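Local coordinates for protein yahD a copper inducible hydrolase (Lactococcus lactis subsp. lactis, PDB 3OG9), which is a copper-inducible member of the alpha/beta hydrolase fold family that binds D-malate and probably has hydrolase activity, at residues R59-R64 with Y109-N114. Sequence-based numbering, arbitrary orientation.
Sequences RYFKLR and YSNGAN. With MLT (D-malate), chain C.
Asn111 reaches from the first turn of its helix into the loop 59-64, and its amide is used at both ends. Asn111 OD1 accepts the backbone N-H of Tyr60 at 2.7 Å, in the carbonyl plane and nearly straight (167°). Its ND2 donates to O2 of D-malate at 2.9 Å. CG lies anti to the backbone N (chi1 -167°), which carries the amide out to the loop. This is the tight part: the Tyr60 ring meets OD1 with its edge, and Tyr60 CE2 lies 3.7 Å from Gly112 CA. The Asn111 amide lies over one guanidinium face of Arg59, tilted 39° and off toward the rim. Arg59 NE and NH2 both grip Phe61 O, while NH1 and NH2 each hold malate O1 at 2.8 Å. With an alanine in place of Arg59, malate O1 would probably lose both of these N-H bonds, and Phe61 O its two side-chain donors. Past Phe61 the loop leaves the contact, and Arg64 is exposed to solvent. Ser110, whose OG is hydrogen-bonded to His191 NE2, sits on what is probably the nucleophile elbow. The elbow joins strand 105-109 to helix 111-121, and Phe61 packs between that helix and helix 76-97.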
ATOM      1  N   ARG A  59      -3.856 -12.961   0.397  1.00  9.57           N
ATOM      2  CA  ARG A  59      -3.109 -12.050   1.298  1.00  8.84           C
ATOM      3  C   ARG A  59      -1.683 -11.897   0.787  1.00  8.14           C
ATOM      4  O   ARG A  59      -1.207 -12.732   0.011  1.00  9.42           O
ATOM      5  CB  ARG A  59      -3.016 -12.621   2.729  1.00  9.63           C
ATOM      6  CG  ARG A  59      -4.251 -12.479   3.607  1.00  8.51           C
ATOM      7  CD  ARG A  59      -3.968 -13.034   5.015  1.00  9.91           C
ATOM      8  NE  ARG A  59      -2.759 -12.414   5.533  1.00  8.77           N
ATOM      9  CZ  ARG A  59      -2.723 -11.242   6.169  1.00 10.97           C
ATOM     10  NH1 ARG A  59      -3.836 -10.573   6.418  1.00 12.62           N
ATOM     11  NH2 ARG A  59      -1.563 -10.736   6.555  1.00 10.78           N
ATOM     12  N   TYR A  60      -0.984 -10.863   1.256  1.00  7.34           N
ATOM     13  CA  TYR A  60       0.429 -10.672   0.890  1.00  6.61           C
ATOM     14  C   TYR A  60       1.435 -11.377   1.779  1.00  6.89           C
ATOM     15  O   TYR A  60       2.575 -11.584   1.366  1.00  8.20           O
ATOM     16  CB  TYR A  60       0.775  -9.190   0.798  1.00  5.77           C
ATOM     17  CG  TYR A  60       0.155  -8.576  -0.414  1.00  4.86           C
ATOM     18  CD1 TYR A  60       0.758  -8.698  -1.670  1.00  5.68           C
ATOM     19  CD2 TYR A  60      -1.103  -7.932  -0.322  1.00  7.23           C
ATOM     20  CE1 TYR A  60       0.145  -8.163  -2.803  1.00  5.93           C
ATOM     21  CE2 TYR A  60      -1.708  -7.387  -1.459  1.00  4.98           C
ATOM     22  CZ  TYR A  60      -1.078  -7.491  -2.672  1.00  5.74           C
ATOM     23  OH  TYR A  60      -1.687  -6.961  -3.793  1.00  3.88           O
ATOM     24  N   PHE A  61       1.043 -11.750   2.989  1.00  6.92           N
ATOM     25  CA  PHE A  61       1.973 -12.438   3.915  1.00  7.20           C
ATOM     26  C   PHE A  61       1.152 -13.166   4.966  1.00  7.28           C
ATOM     27  O   PHE A  61      -0.040 -12.907   5.119  1.00  7.07           O
ATOM     28  CB  PHE A  61       3.000 -11.447   4.552  1.00  8.12           C
ATOM     29  CG  PHE A  61       2.377 -10.460   5.482  1.00  7.60           C
ATOM     30  CD1 PHE A  61       2.167 -10.786   6.827  1.00  8.67           C
ATOM     31  CD2 PHE A  61       1.920  -9.241   5.008  1.00  9.75           C
ATOM     32  CE1 PHE A  61       1.541  -9.901   7.698  1.00  9.64           C
ATOM     33  CE2 PHE A  61       1.279  -8.330   5.889  1.00 10.12           C
ATOM     34  CZ  PHE A  61       1.107  -8.664   7.249  1.00 10.71           C
ATOM     35  N   LYS A  62       1.773 -14.125   5.636  1.00  8.62           N
ATOM     36  CA  LYS A  62       1.041 -15.027   6.538  1.00  8.65           C
ATOM     37  C   LYS A  62       0.745 -14.385   7.887  1.00  8.90           C
ATOM     38  O   LYS A  62       1.483 -13.498   8.341  1.00  8.65           O
ATOM     39  CB  LYS A  62       1.869 -16.289   6.765  1.00  9.32           C
ATOM     40  CG  LYS A  62       1.920 -17.192   5.550  1.00 12.40           C
ATOM     41  CD  LYS A  62       3.034 -18.237   5.693  1.00 20.11           C
ATOM     42  CE  LYS A  62       2.527 -19.527   6.303  1.00 25.90           C
ATOM     43  NZ  LYS A  62       2.243 -19.448   7.758  1.00 29.73           N
ATOM     44  N   LEU A  63      -0.333 -14.854   8.520  1.00  8.47           N
ATOM     45  CA  LEU A  63      -0.672 -14.553   9.895  1.00  9.18           C
ATOM     46  C   LEU A  63      -0.198 -15.716  10.747  1.00  9.39           C
ATOM     47  O   LEU A  63       0.180 -16.770  10.200  1.00 10.21           O
ATOM     48  CB  LEU A  63      -2.194 -14.411  10.068  1.00  8.92           C
ATOM     49  CG  LEU A  63      -2.773 -13.177   9.332  1.00  9.88           C
ATOM     50  CD1 LEU A  63      -4.284 -13.113   9.478  1.00 11.67           C
ATOM     51  CD2 LEU A  63      -2.105 -11.854   9.803  1.00 11.46           C
ATOM     52  N   ARG A  64      -0.267 -15.541  12.067  1.00  8.41           N
ATOM     53  CA  ARG A  64       0.240 -16.553  13.013  1.00  8.99           C
ATOM     54  C   ARG A  64      -0.732 -17.649  13.560  1.00  9.69           C
ATOM     55  O   ARG A  64      -0.319 -18.455  14.376  1.00 10.07           O
ATOM     56  CB  ARG A  64       1.145 -15.915  14.105  1.00  9.03           C
ATOM     57  CG  ARG A  64       2.441 -15.281  13.573  1.00  5.47           C
ATOM     58  CD  ARG A  64       3.445 -15.154  14.738  1.00  7.19           C
ATOM     59  NE  ARG A  64       4.548 -14.218  14.453  1.00  5.41           N
ATOM     60  CZ  ARG A  64       5.652 -14.539  13.794  1.00  7.87           C
ATOM     61  NH1 ARG A  64       5.811 -15.774  13.312  1.00  6.90           N
ATOM     62  NH2 ARG A  64       6.608 -13.605  13.609  1.00  6.90           N
ATOM     63  N   TYR A 109      -4.958  -0.926  -0.075  1.00  5.97           N
ATOM     64  CA  TYR A 109      -6.040  -0.906   0.891  1.00  6.32           C
ATOM     65  C   TYR A 109      -5.752  -2.012   1.915  1.00  6.18           C
ATOM     66  O   TYR A 109      -5.534  -3.155   1.526  1.00  5.77           O
ATOM     67  CB  TYR A 109      -7.355  -1.150   0.162  1.00  5.99           C
ATOM     68  CG  TYR A 109      -8.570  -1.386   1.048  1.00  9.25           C
ATOM     69  CD1 TYR A 109      -8.698  -0.754   2.288  1.00  7.69           C
ATOM     70  CD2 TYR A 109      -9.588  -2.246   0.628  1.00  8.91           C
ATOM     71  CE1 TYR A 109      -9.824  -0.967   3.095  1.00  8.63           C
ATOM     72  CE2 TYR A 109     -10.715  -2.466   1.419  1.00  9.99           C
ATOM     73  CZ  TYR A 109     -10.815  -1.840   2.652  1.00 11.92           C
ATOM     74  OH  TYR A 109     -11.931  -2.070   3.427  1.00 12.80           O
ATOM     75  N   SER A 110      -5.727  -1.651   3.198  1.00  6.00           N
ATOM     76  CA  SER A 110      -5.561  -2.633   4.300  1.00  7.54           C
ATOM     77  C   SER A 110      -4.296  -3.498   4.132  1.00  6.41           C
ATOM     78  O   SER A 110      -3.195  -2.962   4.039  1.00  6.03           O
ATOM     79  CB  SER A 110      -6.841  -3.469   4.402  1.00  6.73           C
ATOM     80  OG  SER A 110      -6.951  -4.089   5.681  1.00 13.85           O
ATOM     81  N   ASN A 111      -4.429  -4.826   4.029  1.00  7.51           N
ATOM     82  CA  ASN A 111      -3.231  -5.678   3.791  1.00  7.20           C
ATOM     83  C   ASN A 111      -2.243  -5.131   2.732  1.00  6.33           C
ATOM     84  O   ASN A 111      -1.036  -4.985   3.005  1.00  4.79           O
ATOM     85  CB  ASN A 111      -3.671  -7.116   3.459  1.00  6.98           C
ATOM     86  CG  ASN A 111      -2.530  -8.122   3.505  1.00  8.78           C
ATOM     87  OD1 ASN A 111      -2.410  -8.964   2.621  1.00  9.12           O
ATOM     88  ND2 ASN A 111      -1.731  -8.089   4.573  1.00  8.97           N
ATOM     89  N   GLY A 112      -2.737  -4.813   1.528  1.00  6.03           N
ATOM     90  CA  GLY A 112      -1.845  -4.241   0.477  1.00  5.03           C
ATOM     91  C   GLY A 112      -1.179  -2.909   0.878  1.00  6.64           C
ATOM     92  O   GLY A 112      -0.011  -2.666   0.578  1.00  6.76           O
ATOM     93  N   ALA A 113      -1.929  -2.042   1.550  1.00  5.06           N
ATOM     94  CA  ALA A 113      -1.417  -0.745   2.003  1.00  5.45           C
ATOM     95  C   ALA A 113      -0.266  -0.957   3.011  1.00  6.86           C
ATOM     96  O   ALA A 113       0.759  -0.267   2.973  1.00  6.79           O
ATOM     97  CB  ALA A 113      -2.554   0.057   2.642  1.00  6.15           C
ATOM     98  N   ASN A 114      -0.442  -1.937   3.892  1.00  5.75           N
ATOM     99  CA  ASN A 114       0.537  -2.277   4.928  1.00  6.28           C
ATOM    100  C   ASN A 114       1.848  -2.741   4.350  1.00  6.30           C
ATOM    101  O   ASN A 114       2.932  -2.360   4.840  1.00  6.07           O
ATOM    102  CB  ASN A 114      -0.069  -3.366   5.854  1.00  5.88           C
ATOM    103  CG  ASN A 114      -1.236  -2.835   6.640  1.00  7.51           C
ATOM    104  OD1 ASN A 114      -1.377  -1.623   6.742  1.00  9.94           O
ATOM    105  ND2 ASN A 114      -2.071  -3.722   7.218  1.00  6.95           N
TER
HETATM  106  C1  MLT C 500      -2.751  -7.181   7.726  1.00 18.36           C
HETATM  107  O1  MLT C 500      -2.644  -8.437   7.718  1.00 16.02           O
HETATM  108  O2  MLT C 500      -2.101  -6.481   6.912  1.00 13.79           O
HETATM  109  C2  MLT C 500      -3.648  -6.502   8.738  1.00 21.36           C
HETATM  110  O3  MLT C 500      -4.232  -7.431   9.633  1.00 24.21           O
HETATM  111  C3  MLT C 500      -4.724  -5.653   8.059  1.00 22.27           C
HETATM  112  C4  MLT C 500      -5.737  -6.469   7.291  1.00 25.72           C
HETATM  113  O4  MLT C 500      -6.920  -6.065   7.301  1.00 28.98           O
HETATM  114  O5  MLT C 500      -5.462  -7.506   6.633  1.00 22.41           O